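Local coordinates for protein alcohol dehydrogenase, zinc-containing (PDB 1VJ0) that probably acts as a zinc-dependent oxidoreductase of the medium-chain alcohol dehydrogenase family, binding two zinc ions per chain, at residues 106-111 with 176-181; 19-24 with 30-35; 243-248 with 253-258; 230-235 with 370-375. All coordinates share one frame; numbering follows the deposited sequence.

Contact 1: residues 106-111 with 176-181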
loop_
_atom_site.group_PDB
_atom_site.type_symbol
_atom_site.label_atom_id
_atom_site.label_comp_id
_atom_site.label_asym_id
_atom_site.label_seq_id
_atom_site.Cartn_x
_atom_site.Cartn_y
_atom_site.Cartn_z
ATOM N N TRP A 106 -19.367 -11.475 18.389
ATOM C CA TRP A 106 -19.478 -11.875 17.016
ATOM C C TRP A 106 -19.699 -10.700 16.103
ATOM O O TRP A 106 -20.191 -9.622 16.500
ATOM C CB TRP A 106 -20.624 -12.904 16.821
ATOM C CG TRP A 106 -21.975 -12.406 17.246
ATOM C CD1 TRP A 106 -22.909 -11.798 16.447
ATOM C CD2 TRP A 106 -22.567 -12.465 18.561
ATOM N NE1 TRP A 106 -24.019 -11.474 17.179
ATOM C CE2 TRP A 106 -23.837 -11.859 18.479
ATOM C CE3 TRP A 106 -22.148 -12.956 19.789
ATOM C CZ2 TRP A 106 -24.687 -11.740 19.576
ATOM C CZ3 TRP A 106 -22.988 -12.825 20.890
ATOM C CH2 TRP A 106 -24.249 -12.220 20.771
ATOM N N ASN A 107 -19.337 -10.911 14.855
ATOM C CA ASN A 107 -19.616 -9.910 13.805
ATOM C C ASN A 107 -21.128 -9.975 13.469
ATOM O O ASN A 107 -21.672 -11.032 13.113
ATOM C CB ASN A 107 -18.721 -10.201 12.557
ATOM C CG ASN A 107 -18.841 -9.158 11.443
ATOM O OD1 ASN A 107 -19.731 -8.287 11.449
ATOM N ND2 ASN A 107 -17.917 -9.245 10.467
ATOM N N ARG A 108 -21.797 -8.830 13.539
ATOM C CA ARG A 108 -23.236 -8.755 13.241
ATOM C C ARG A 108 -23.602 -9.124 11.816
ATOM O O ARG A 108 -24.721 -9.550 11.546
ATOM C CB ARG A 108 -23.726 -7.325 13.544
ATOM C CG ARG A 108 -23.212 -6.236 12.626
ATOM C CD ARG A 108 -23.892 -4.919 12.936
ATOM N NE ARG A 108 -23.488 -3.863 12.039
ATOM C CZ ARG A 108 -22.333 -3.217 12.135
ATOM N NH1 ARG A 108 -21.502 -3.501 13.081
ATOM N NH2 ARG A 108 -22.008 -2.277 11.264
ATOM N N GLY A 109 -22.649 -8.971 10.894
ATOM C CA GLY A 109 -22.925 -9.124 9.473
ATOM C C GLY A 109 -22.345 -10.390 8.902
ATOM O O GLY A 109 -21.216 -10.783 9.238
ATOM N N ILE A 110 -23.130 -11.065 8.071
ATOM C CA ILE A 110 -22.677 -12.277 7.382
ATOM C C ILE A 110 -22.756 -11.942 5.897
ATOM O O ILE A 110 -23.750 -11.373 5.445
ATOM C CB ILE A 110 -23.601 -13.452 7.681
ATOM C CG1 ILE A 110 -23.482 -13.874 9.169
ATOM C CG2 ILE A 110 -23.324 -14.646 6.715
ATOM C CD1 ILE A 110 -24.421 -15.022 9.501
ATOM N N THR A 111 -21.678 -12.212 5.193
ATOM C CA THR A 111 -21.593 -11.937 3.765
ATOM C C THR A 111 -21.648 -13.270 3.038
ATOM O O THR A 111 -21.523 -14.304 3.661
ATOM C CB THR A 111 -20.277 -11.129 3.436
ATOM O OG1 THR A 111 -19.097 -11.873 3.768
ATOM C CG2 THR A 111 -20.210 -9.877 4.302
ATOM N N ALA A 176 -18.785 -1.703 21.079
ATOM C CA ALA A 176 -17.648 -1.554 20.187
ATOM C C ALA A 176 -17.902 -2.140 18.813
ATOM O O ALA A 176 -17.290 -1.732 17.818
ATOM C CB ALA A 176 -16.448 -2.280 20.772
ATOM N N MET A 177 -18.787 -3.114 18.778
ATOM C CA MET A 177 -19.019 -3.935 17.594
ATOM C C MET A 177 -19.526 -3.074 16.463
ATOM O O MET A 177 -19.274 -3.365 15.292
ATOM C CB MET A 177 -20.112 -4.962 17.883
ATOM C CG MET A 177 -19.796 -5.954 18.935
ATOM S SD MET A 177 -18.589 -7.083 18.267
ATOM C CE MET A 177 -17.013 -6.204 18.577
ATOM N N CYS A 178 -20.288 -2.053 16.813
ATOM C CA CYS A 178 -20.841 -1.221 15.791
ATOM C C CYS A 178 -19.969 0.019 15.580
ATOM O O CYS A 178 -19.125 0.022 14.637
ATOM C CB CYS A 178 -22.251 -0.817 16.168
ATOM S SG CYS A 178 -22.900 0.243 14.921
ATOM N N SER A 179 -20.143 1.026 16.462
ATOM C CA SER A 179 -19.458 2.290 16.275
ATOM C C SER A 179 -17.938 2.086 16.230
ATOM O O SER A 179 -17.264 2.655 15.415
ATOM C CB SER A 179 -19.841 3.242 17.417
ATOM O OG SER A 179 -19.672 2.590 18.680
ATOM N N GLY A 180 -17.409 1.223 17.075
ATOM C CA GLY A 180 -15.976 0.999 17.123
ATOM C C GLY A 180 -15.351 0.363 15.906
ATOM O O GLY A 180 -14.269 0.789 15.471
ATOM N N ALA A 181 -16.011 -0.614 15.309
ATOM C CA ALA A 181 -15.461 -1.223 14.106
ATOM C C ALA A 181 -15.566 -0.333 12.866
ATOM O O ALA A 181 -14.698 -0.357 11.978
ATOM C CB ALA A 181 -16.080 -2.581 13.881
HETATM O O HOH W 1 -19.329 -1.408 11.965
#
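The guanidinium of Arg108 is the flat group on which this contact turns: Cys178 SG, in one of the two conformers modelled for that residue, lies over one face but off its centre, while Met177 O and a water both sit at its edge, in plane. NH1 comes within 3.1 Å of Met177 O and passes close to Cys178 CA. The water is a true bridge, accepting from Arg108 NH2 at 2.9 Å and donating to Cys178 O at 3.0 Å. Arg108 is extended from CG to NE, which carries its charged end across to the helix, and NE is hydrogen-bonded to an unidentified bound molecule. On the other flank, Met177 folds back at chi2 and chi3 and lays SD 3.5 Å from Trp106 O. Beside Arg108, Asn107 OD1 accepts from Gly109 N in an Asx turn, the donor standing well above the carbonyl plane. Helix 170-188 widens locally into a pi-type turn, closed by a weak bond from Ala181 N to Ala176 O. Cys178, on this wider turn, binds zinc together with Cys55, His77 and Glu78, and Arg108 also packs on His77. An arginine thus approaches two ligands of one metal as a second-shell neighbour, in the site that probably corresponds to the catalytic zinc site of zinc-dependent medium-chain dehydrogenases.

Contact 2: residues 19-24 with 30-35; sequences HAMVLE and LVYKEF
Met21 and Leu30 pack closely at the turn end of this hairpin, whereas Tyr32, Lys33 and Glu34 face solvent along its outer strand. With chi2 at -62° and a further bend at chi3, the Met21 chain curls across Tyr32, placing SD 3.8 Å from Tyr32 CB and near the plane of the ring at its edge. The methyl CE turns to Leu30 O at 3.6 Å. Leu30 sends its CD2 branch to Leu23, 3.7 Å from Leu23 CB, and helix 359-368 covers both Met21 and Leu30. An alanine in place of Met21 would probably open a gap between Leu30, Tyr32 and that helix, since the thioether filling it would be gone. His19 belongs to the packed part too: its CB lies 3.5 Å from Tyr32 CE1, and the two rings meet obliquely, their planes at 40°. On the face of Ala20 and Val22, Phe35 offers its ring edge to Val22 CG2 and brings CE1 4.0 Å from Ala20 CB. The solvent side is looser. Glu24 merely lays its carboxylate against the methyls of Val31, the end of Lys33 leads away, and Glu34 OE2 accepts from Tyr32 OH through its anti lone pair at 2.6 Å, a bond made along the outer strand. Holding both sides together are paired backbone bonds, Ala20 with Lys33 and Val22 with Val31; in the latter pair Val22 N reaches Val31 O at 2.8 Å and 173°. Strands 16-22 and 31-37 thereby form a two-stranded antiparallel beta hairpin near the N terminus.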
loop_
_atom_site.group_PDB
_atom_site.type_symbol
_atom_site.label_atom_id
_atom_site.label_comp_id
_atom_site.label_asym_id
_atom_site.label_seq_id
_atom_site.Cartn_x
_atom_site.Cartn_y
_atom_site.Cartn_z
ATOM N N HIS A 19 -37.401 -14.927 25.571
ATOM C CA HIS A 19 -38.269 -13.779 25.403
ATOM C C HIS A 19 -37.525 -12.652 24.703
ATOM O O HIS A 19 -36.279 -12.611 24.693
ATOM C CB HIS A 19 -38.835 -13.311 26.728
ATOM C CG HIS A 19 -37.806 -12.793 27.687
ATOM N ND1 HIS A 19 -37.143 -13.609 28.566
ATOM C CD2 HIS A 19 -37.331 -11.542 27.905
ATOM C CE1 HIS A 19 -36.317 -12.890 29.310
ATOM N NE2 HIS A 19 -36.388 -11.629 28.911
ATOM N N ALA A 20 -38.297 -11.748 24.094
ATOM C CA ALA A 20 -37.717 -10.643 23.368
ATOM C C ALA A 20 -38.697 -9.486 23.254
ATOM O O ALA A 20 -39.890 -9.607 23.548
ATOM C CB ALA A 20 -37.253 -11.149 21.974
ATOM N N MET A 21 -38.155 -8.353 22.852
ATOM C CA MET A 21 -38.914 -7.153 22.595
ATOM C C MET A 21 -38.964 -6.968 21.090
ATOM O O MET A 21 -37.950 -6.726 20.461
ATOM C CB MET A 21 -38.260 -5.955 23.274
ATOM C CG MET A 21 -38.274 -6.078 24.785
ATOM S SD MET A 21 -39.911 -6.141 25.552
ATOM C CE MET A 21 -40.418 -4.446 25.336
ATOM N N VAL A 22 -40.173 -7.127 20.559
ATOM C CA VAL A 22 -40.435 -7.214 19.137
ATOM C C VAL A 22 -41.003 -5.879 18.619
ATOM O O VAL A 22 -41.908 -5.333 19.203
ATOM C CB VAL A 22 -41.400 -8.372 18.884
ATOM C CG1 VAL A 22 -41.755 -8.521 17.390
ATOM C CG2 VAL A 22 -40.777 -9.670 19.468
ATOM N N LEU A 23 -40.456 -5.415 17.504
ATOM C CA LEU A 23 -41.044 -4.356 16.704
ATOM C C LEU A 23 -42.035 -4.993 15.740
ATOM O O LEU A 23 -41.631 -5.765 14.856
ATOM C CB LEU A 23 -39.955 -3.673 15.881
ATOM C CG LEU A 23 -40.380 -2.470 15.011
ATOM C CD1 LEU A 23 -40.865 -1.296 15.893
ATOM C CD2 LEU A 23 -39.228 -2.052 14.221
ATOM N N GLU A 24 -43.315 -4.659 15.912
ATOM C CA GLU A 24 -44.402 -5.182 15.079
ATOM C C GLU A 24 -44.856 -4.208 14.014
ATOM O O GLU A 24 -45.259 -4.626 12.919
ATOM C CB GLU A 24 -45.642 -5.401 15.930
ATOM C CG GLU A 24 -45.547 -6.380 17.062
ATOM C CD GLU A 24 -46.940 -6.528 17.657
ATOM O OE1 GLU A 24 -47.450 -5.549 18.282
ATOM O OE2 GLU A 24 -47.570 -7.567 17.370
ATOM N N LEU A 30 -42.274 -1.357 21.203
ATOM C CA LEU A 30 -41.841 -2.759 21.123
ATOM C C LEU A 30 -42.668 -3.592 22.099
ATOM O O LEU A 30 -42.960 -3.154 23.205
ATOM C CB LEU A 30 -40.389 -2.882 21.505
ATOM C CG LEU A 30 -39.379 -2.057 20.729
ATOM C CD1 LEU A 30 -37.975 -2.417 21.197
ATOM C CD2 LEU A 30 -39.493 -2.336 19.320
ATOM N N VAL A 31 -43.033 -4.793 21.688
ATOM C CA VAL A 31 -43.874 -5.643 22.526
ATOM C C VAL A 31 -43.123 -6.886 23.019
ATOM O O VAL A 31 -42.337 -7.522 22.278
ATOM C CB VAL A 31 -45.182 -6.047 21.817
ATOM C CG1 VAL A 31 -45.875 -4.815 21.289
ATOM C CG2 VAL A 31 -44.931 -6.993 20.701
ATOM N N TYR A 32 -43.363 -7.192 24.282
ATOM C CA TYR A 32 -42.761 -8.323 24.952
ATOM C C TYR A 32 -43.382 -9.614 24.411
ATOM O O TYR A 32 -44.590 -9.755 24.323
ATOM C CB TYR A 32 -42.963 -8.181 26.477
ATOM C CG TYR A 32 -42.594 -9.428 27.234
ATOM C CD1 TYR A 32 -41.279 -9.693 27.585
ATOM C CD2 TYR A 32 -43.558 -10.367 27.548
ATOM C CE1 TYR A 32 -40.928 -10.896 28.244
ATOM C CE2 TYR A 32 -43.228 -11.558 28.209
ATOM C CZ TYR A 32 -41.908 -11.816 28.544
ATOM O OH TYR A 32 -41.597 -12.980 29.208
ATOM N N LYS A 33 -42.556 -10.567 24.011
ATOM C CA LYS A 33 -43.101 -11.825 23.548
ATOM C C LYS A 33 -42.216 -12.990 24.003
ATOM O O LYS A 33 -41.003 -12.832 24.150
ATOM C CB LYS A 33 -43.226 -11.816 22.028
ATOM C CG LYS A 33 -43.834 -13.131 21.520
ATOM C CD LYS A 33 -44.139 -13.098 20.017
ATOM C CE LYS A 33 -45.357 -13.990 19.707
ATOM N NZ LYS A 33 -45.664 -14.020 18.262
ATOM N N GLU A 34 -42.822 -14.156 24.191
ATOM C CA GLU A 34 -42.096 -15.349 24.620
ATOM C C GLU A 34 -42.023 -16.324 23.479
ATOM O O GLU A 34 -42.902 -16.330 22.616
ATOM C CB GLU A 34 -42.781 -15.956 25.831
ATOM C CG GLU A 34 -42.665 -15.040 27.024
ATOM C CD GLU A 34 -43.427 -15.553 28.229
ATOM O OE1 GLU A 34 -44.212 -16.524 28.089
ATOM O OE2 GLU A 34 -43.251 -14.974 29.308
ATOM N N PHE A 35 -40.948 -17.125 23.461
ATOM C CA PHE A 35 -40.679 -18.102 22.381
ATOM C C PHE A 35 -40.182 -19.405 23.010
ATOM O O PHE A 35 -39.588 -19.377 24.057
ATOM C CB PHE A 35 -39.604 -17.606 21.441
ATOM C CG PHE A 35 -39.913 -16.291 20.800
ATOM C CD1 PHE A 35 -39.603 -15.096 21.444
ATOM C CD2 PHE A 35 -40.497 -16.240 19.556
ATOM C CE1 PHE A 35 -39.915 -13.865 20.833
ATOM C CE2 PHE A 35 -40.788 -15.012 18.922
ATOM C CZ PHE A 35 -40.517 -13.839 19.565
#

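Contact 3: residues 243-248 with 253-258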
loop_
_atom_site.group_PDB
_atom_site.type_symbol
_atom_site.label_atom_id
_atom_site.label_comp_id
_atom_site.label_asym_id
_atom_site.label_seq_id
_atom_site.Cartn_x
_atom_site.Cartn_y
_atom_site.Cartn_z
ATOM N N LEU A 243 -6.888 18.205 22.402
ATOM C CA LEU A 243 -7.587 19.481 22.283
ATOM C C LEU A 243 -8.974 19.204 21.852
ATOM O O LEU A 243 -9.212 18.289 21.041
ATOM C CB LEU A 243 -6.919 20.329 21.194
ATOM C CG LEU A 243 -7.512 21.700 20.885
ATOM C CD1 LEU A 243 -7.393 22.623 22.072
ATOM C CD2 LEU A 243 -6.852 22.329 19.664
ATOM N N THR A 244 -9.899 19.954 22.404
ATOM C CA THR A 244 -11.304 19.996 21.905
ATOM C C THR A 244 -11.665 21.403 21.498
ATOM O O THR A 244 -11.146 22.358 22.033
ATOM C CB THR A 244 -12.345 19.416 22.900
ATOM O OG1 THR A 244 -12.395 20.144 24.131
ATOM C CG2 THR A 244 -11.942 18.031 23.317
ATOM N N LEU A 245 -12.505 21.513 20.484
ATOM C CA LEU A 245 -13.028 22.789 20.058
ATOM C C LEU A 245 -14.537 22.704 19.919
ATOM O O LEU A 245 -15.074 21.886 19.136
ATOM C CB LEU A 245 -12.421 23.141 18.722
ATOM C CG LEU A 245 -10.889 23.265 18.685
ATOM C CD1 LEU A 245 -10.360 23.059 17.289
ATOM C CD2 LEU A 245 -10.457 24.612 19.224
ATOM N N ASN A 246 -15.219 23.539 20.693
ATOM C CA ASN A 246 -16.648 23.640 20.648
ATOM C C ASN A 246 -17.131 24.516 19.486
ATOM O O ASN A 246 -16.978 25.757 19.505
ATOM C CB ASN A 246 -17.136 24.215 21.964
ATOM C CG ASN A 246 -18.609 24.125 22.115
ATOM O OD1 ASN A 246 -19.334 24.330 21.143
ATOM N ND2 ASN A 246 -19.087 23.923 23.368
ATOM N N ARG A 247 -17.728 23.884 18.478
ATOM C CA ARG A 247 -18.137 24.617 17.273
ATOM C C ARG A 247 -19.299 25.561 17.478
ATOM O O ARG A 247 -19.473 26.491 16.716
ATOM C CB ARG A 247 -18.328 23.646 16.090
ATOM C CG ARG A 247 -19.505 22.795 16.235
ATOM C CD ARG A 247 -19.909 22.060 14.942
ATOM N NE ARG A 247 -21.202 21.485 15.272
ATOM C CZ ARG A 247 -22.346 22.124 15.154
ATOM N NH1 ARG A 247 -22.408 23.351 14.621
ATOM N NH2 ARG A 247 -23.462 21.513 15.542
ATOM N N ARG A 248 -20.047 25.415 18.570
ATOM C CA ARG A 248 -21.047 26.397 18.900
ATOM C C ARG A 248 -20.433 27.636 19.569
ATOM O O ARG A 248 -21.115 28.662 19.684
ATOM C CB ARG A 248 -22.152 25.806 19.793
ATOM C CG ARG A 248 -22.845 24.619 19.140
ATOM C CD ARG A 248 -24.087 24.070 19.917
ATOM N N GLU A 253 -13.099 30.129 11.550
ATOM C CA GLU A 253 -11.761 30.708 11.374
ATOM C C GLU A 253 -10.848 30.429 12.591
ATOM O O GLU A 253 -9.668 30.063 12.404
ATOM C CB GLU A 253 -11.808 32.204 11.051
ATOM C CG GLU A 253 -12.527 32.502 9.729
ATOM C CD GLU A 253 -14.011 32.916 9.884
ATOM O OE1 GLU A 253 -14.781 32.345 10.718
ATOM O OE2 GLU A 253 -14.430 33.852 9.135
ATOM N N GLU A 254 -11.404 30.622 13.814
ATOM C CA GLU A 254 -10.699 30.275 15.069
ATOM C C GLU A 254 -10.280 28.827 15.136
ATOM O O GLU A 254 -9.175 28.520 15.566
ATOM C CB GLU A 254 -11.574 30.556 16.287
ATOM C CG GLU A 254 -11.722 32.011 16.538
ATOM C CD GLU A 254 -12.603 32.315 17.734
ATOM O OE1 GLU A 254 -13.642 31.671 17.926
ATOM O OE2 GLU A 254 -12.207 33.185 18.483
ATOM N N ARG A 255 -11.160 27.914 14.698
ATOM C CA ARG A 255 -10.820 26.507 14.764
ATOM C C ARG A 255 -9.723 26.165 13.747
ATOM O O ARG A 255 -8.858 25.332 13.995
ATOM C CB ARG A 255 -12.040 25.669 14.514
ATOM C CG ARG A 255 -13.059 25.853 15.642
ATOM C CD ARG A 255 -14.129 24.808 15.598
ATOM N NE ARG A 255 -15.029 24.871 14.435
ATOM C CZ ARG A 255 -16.073 25.696 14.303
ATOM N NH1 ARG A 255 -16.326 26.646 15.177
ATOM N NH2 ARG A 255 -16.871 25.618 13.225
ATOM N N ARG A 256 -9.770 26.806 12.597
ATOM C CA ARG A 256 -8.765 26.560 11.602
ATOM C C ARG A 256 -7.397 27.065 12.073
ATOM O O ARG A 256 -6.389 26.364 11.926
ATOM C CB ARG A 256 -9.163 27.214 10.320
ATOM C CG ARG A 256 -8.278 26.877 9.194
ATOM C CD ARG A 256 -8.734 27.478 7.905
ATOM N NE ARG A 256 -7.552 27.715 7.093
ATOM C CZ ARG A 256 -7.516 27.658 5.759
ATOM N NH1 ARG A 256 -8.620 27.383 5.048
ATOM N NH2 ARG A 256 -6.360 27.885 5.129
ATOM N N LYS A 257 -7.386 28.244 12.682
ATOM C CA LYS A 257 -6.164 28.781 13.282
ATOM C C LYS A 257 -5.574 27.837 14.332
ATOM O O LYS A 257 -4.374 27.608 14.326
ATOM C CB LYS A 257 -6.402 30.165 13.884
ATOM C CG LYS A 257 -5.198 30.726 14.715
ATOM N N ALA A 258 -6.421 27.289 15.201
ATOM C CA ALA A 258 -5.986 26.359 16.205
ATOM C C ALA A 258 -5.318 25.147 15.583
ATOM O O ALA A 258 -4.274 24.712 16.055
ATOM C CB ALA A 258 -7.130 25.918 17.085
HETATM O O HOH W 2 -19.258 27.505 13.831
#
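This is a strand-against-helix contact at the surface of the Rossmann-type domain, where strand 243-246, outermost in its parallel sheet within this chain, is flanked by helix 252-262, whose 253-258 part runs nearly antiparallel to the strand, at 168°. The apolar part is light: Leu245 CD2 lies 4.2 Å from Ala258 CB, and Leu243 reaches the same methyl slightly farther off. Leu245 and Arg255 lie alongside with their chains pointing opposite ways, Leu245 CB 3.9 Å from Arg255 CD. A bend at chi3 (-67°) then turns the guanidinium of Arg255 toward the loop after the strand. There Arg247 CB sits over the centre of one face, 3.5 Å above the plane, with Arg247 CA over the same face near NH1. At its edge, in plane, a water accepts from Arg255 NH2 at 3.1 Å and donates to Arg247 O. NE makes a salt bridge to Glu283, and NH1 is hydrogen-bonded to Thr250 in the intervening loop. A leucine in place of Arg255 would probably leave Glu283 without its charged mate and the loop without its link through Thr250 and the water. Nearby, Asn246 OD1 accepts from Arg248 N in the carbonyl plane, an Asx turn where the strand ends. Strand, loop and helix begin the long crossover from the third strand to the fourth, characteristic of the Rossmann fold.

Contact 4: residues 230-235 with 370-375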
loop_
_atom_site.group_PDB
_atom_site.type_symbol
_atom_site.label_atom_id
_atom_site.label_comp_id
_atom_site.label_asym_id
_atom_site.label_seq_id
_atom_site.Cartn_x
_atom_site.Cartn_y
_atom_site.Cartn_z
ATOM N N PRO A 230 -20.387 20.423 25.360
ATOM C CA PRO A 230 -19.317 20.425 26.349
ATOM C C PRO A 230 -19.095 19.116 27.108
ATOM O O PRO A 230 -17.956 18.774 27.390
ATOM C CB PRO A 230 -19.721 21.548 27.313
ATOM C CG PRO A 230 -20.689 22.383 26.567
ATOM C CD PRO A 230 -21.332 21.547 25.565
ATOM N N ASN A 231 -20.177 18.449 27.526
ATOM C CA ASN A 231 -20.071 17.166 28.226
ATOM C C ASN A 231 -19.319 16.138 27.393
ATOM O O ASN A 231 -18.465 15.402 27.889
ATOM C CB ASN A 231 -21.462 16.594 28.529
ATOM C CG ASN A 231 -22.158 17.298 29.644
ATOM O OD1 ASN A 231 -23.345 17.034 29.881
ATOM N ND2 ASN A 231 -21.447 18.180 30.388
ATOM N N ARG A 232 -19.601 16.085 26.115
ATOM C CA ARG A 232 -18.971 15.097 25.299
ATOM C C ARG A 232 -17.561 15.442 24.959
ATOM O O ARG A 232 -16.741 14.552 24.719
ATOM C CB ARG A 232 -19.748 14.905 24.020
ATOM C CG ARG A 232 -21.150 14.373 24.254
ATOM C CD ARG A 232 -21.863 14.188 22.979
ATOM N NE ARG A 232 -23.140 13.522 23.197
ATOM C CZ ARG A 232 -23.769 12.856 22.262
ATOM N NH1 ARG A 232 -23.213 12.754 21.060
ATOM N NH2 ARG A 232 -24.946 12.285 22.523
ATOM N N LEU A 233 -17.279 16.745 24.933
ATOM C CA LEU A 233 -15.922 17.220 24.672
ATOM C C LEU A 233 -15.056 16.951 25.885
ATOM O O LEU A 233 -13.938 16.564 25.732
ATOM C CB LEU A 233 -15.896 18.695 24.247
ATOM C CG LEU A 233 -16.460 18.911 22.832
ATOM C CD1 LEU A 233 -16.565 20.432 22.480
ATOM C CD2 LEU A 233 -15.704 18.161 21.759
ATOM N N LYS A 234 -15.607 17.119 27.073
ATOM C CA LYS A 234 -14.918 16.744 28.310
ATOM C C LYS A 234 -14.607 15.241 28.301
ATOM O O LYS A 234 -13.501 14.840 28.563
ATOM C CB LYS A 234 -15.773 17.127 29.507
ATOM C CG LYS A 234 -15.082 17.004 30.797
ATOM C CD LYS A 234 -15.889 17.672 31.927
ATOM N N LEU A 235 -15.564 14.425 27.876
ATOM C CA LEU A 235 -15.336 13.000 27.782
ATOM C C LEU A 235 -14.218 12.705 26.781
ATOM O O LEU A 235 -13.344 11.928 27.082
ATOM C CB LEU A 235 -16.618 12.280 27.385
ATOM C CG LEU A 235 -16.572 10.774 27.280
ATOM C CD1 LEU A 235 -16.075 10.159 28.578
ATOM C CD2 LEU A 235 -17.980 10.293 27.000
ATOM N N GLU A 370 -30.524 12.081 26.045
ATOM C CA GLU A 370 -30.255 11.959 27.479
ATOM C C GLU A 370 -29.179 10.883 27.703
ATOM O O GLU A 370 -28.425 10.960 28.659
ATOM C CB GLU A 370 -31.518 11.534 28.209
ATOM C CG GLU A 370 -31.446 11.650 29.723
ATOM C CD GLU A 370 -32.809 11.513 30.380
ATOM O OE1 GLU A 370 -33.845 11.820 29.725
ATOM O OE2 GLU A 370 -32.852 11.078 31.561
ATOM N N ALA A 371 -29.146 9.852 26.848
ATOM C CA ALA A 371 -28.082 8.856 26.934
ATOM C C ALA A 371 -27.091 9.083 25.803
ATOM O O ALA A 371 -27.478 9.508 24.703
ATOM C CB ALA A 371 -28.655 7.430 26.847
ATOM N N LEU A 372 -25.821 8.761 26.072
ATOM C CA LEU A 372 -24.802 8.672 25.043
ATOM C C LEU A 372 -24.829 7.248 24.456
ATOM O O LEU A 372 -24.819 7.075 23.240
ATOM C CB LEU A 372 -23.422 9.012 25.625
ATOM C CG LEU A 372 -22.144 8.893 24.798
ATOM C CD1 LEU A 372 -22.253 9.665 23.541
ATOM C CD2 LEU A 372 -20.929 9.407 25.576
ATOM N N LYS A 373 -24.829 6.253 25.347
ATOM C CA LYS A 373 -25.003 4.864 25.001
ATOM C C LYS A 373 -25.735 4.116 26.112
ATOM O O LYS A 373 -25.392 4.234 27.291
ATOM C CB LYS A 373 -23.622 4.201 24.740
ATOM C CG LYS A 373 -23.707 2.872 24.135
ATOM C CD LYS A 373 -23.916 3.010 22.653
ATOM C CE LYS A 373 -24.346 1.742 22.052
ATOM N NZ LYS A 373 -24.754 2.086 20.683
ATOM N N VAL A 374 -26.756 3.369 25.709
ATOM C CA VAL A 374 -27.481 2.460 26.596
ATOM C C VAL A 374 -27.144 1.023 26.265
ATOM O O VAL A 374 -27.124 0.637 25.093
ATOM C CB VAL A 374 -28.999 2.573 26.433
ATOM C CG1 VAL A 374 -29.720 1.644 27.470
ATOM C CG2 VAL A 374 -29.459 4.030 26.575
ATOM N N ILE A 375 -26.937 0.249 27.314
ATOM C CA ILE A 375 -26.857 -1.198 27.266
ATOM C C ILE A 375 -28.089 -1.854 27.912
ATOM O O ILE A 375 -28.542 -1.462 28.991
ATOM C CB ILE A 375 -25.576 -1.656 28.003
ATOM C CG1 ILE A 375 -24.347 -1.001 27.365
ATOM C CG2 ILE A 375 -25.439 -3.192 27.987
ATOM C CD1 ILE A 375 -24.039 -1.402 25.941
#
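The contact lies where the Rossmann-type domain meets what is probably the catalytic, GroES-like domain: helix 230-238 of the Rossmann fold faces the loop by which the chain enters strand 374-377, a member of the mixed sheet. Leu372 is the one residue of that loop to carry the packing, and its two methyls divide the work. CD1 comes down over the centre of one face of the Arg232 guanidinium, 3.7 Å above the plane, so that the pairing is between a methyl and a flat cation. Arg232 arrives there extended from CG to NE, stretched away from its helix to bring the flat group beneath the methyl. Ala371 O lies farther off, 4.3 Å from Arg232 NH2. The other methyl, Leu372 CD2, meets Leu235 CD2 tip to tip at 3.4 Å, tighter than usual for two carbons. Both leucines hold CG anti to the backbone N (chi1 175° in Leu372, -178° in Leu235), which aims the branches at each other. Arg232 and Leu235 lie one helical turn apart, and Leu372 wedges against both. Pro206 and Leu209 of helix 206-217 also pack on Leu372, while Arg232 touches Ala204 in a glycine-rich turn resembling the GxGxxG of Rossmann folds. One residue on from the wedge, Lys373 runs the other way to form a salt bridge with Glu78, a zinc ligand. A leucine pressed into two helices while its neighbour reaches the metal site joins the two domains of a zinc-dependent medium-chain dehydrogenase at their interface.

How the contacts relate
From the N terminus, contact 2 comes first, a local hairpin closed over five residues. Contact 1 follows in series, bringing 106-111 to helix 170-188 and closing a 64-residue loop that holds the four-cysteine zinc site. Contact 4 then opens at 230-235 and closes at 370-375, with 134 residues between, returning the chain from the Rossmann domain to the mixed sheet. Contact 3, a short strand-to-helix connection, opens and closes within that span; no loops cross. Contacts 3 and 4 touch, Leu233 of helix 230-238 packing on Thr244 and Asn246. Contacts 2 and 3 lie on opposite sides of the chain's centre, about 46 Å apart between centres.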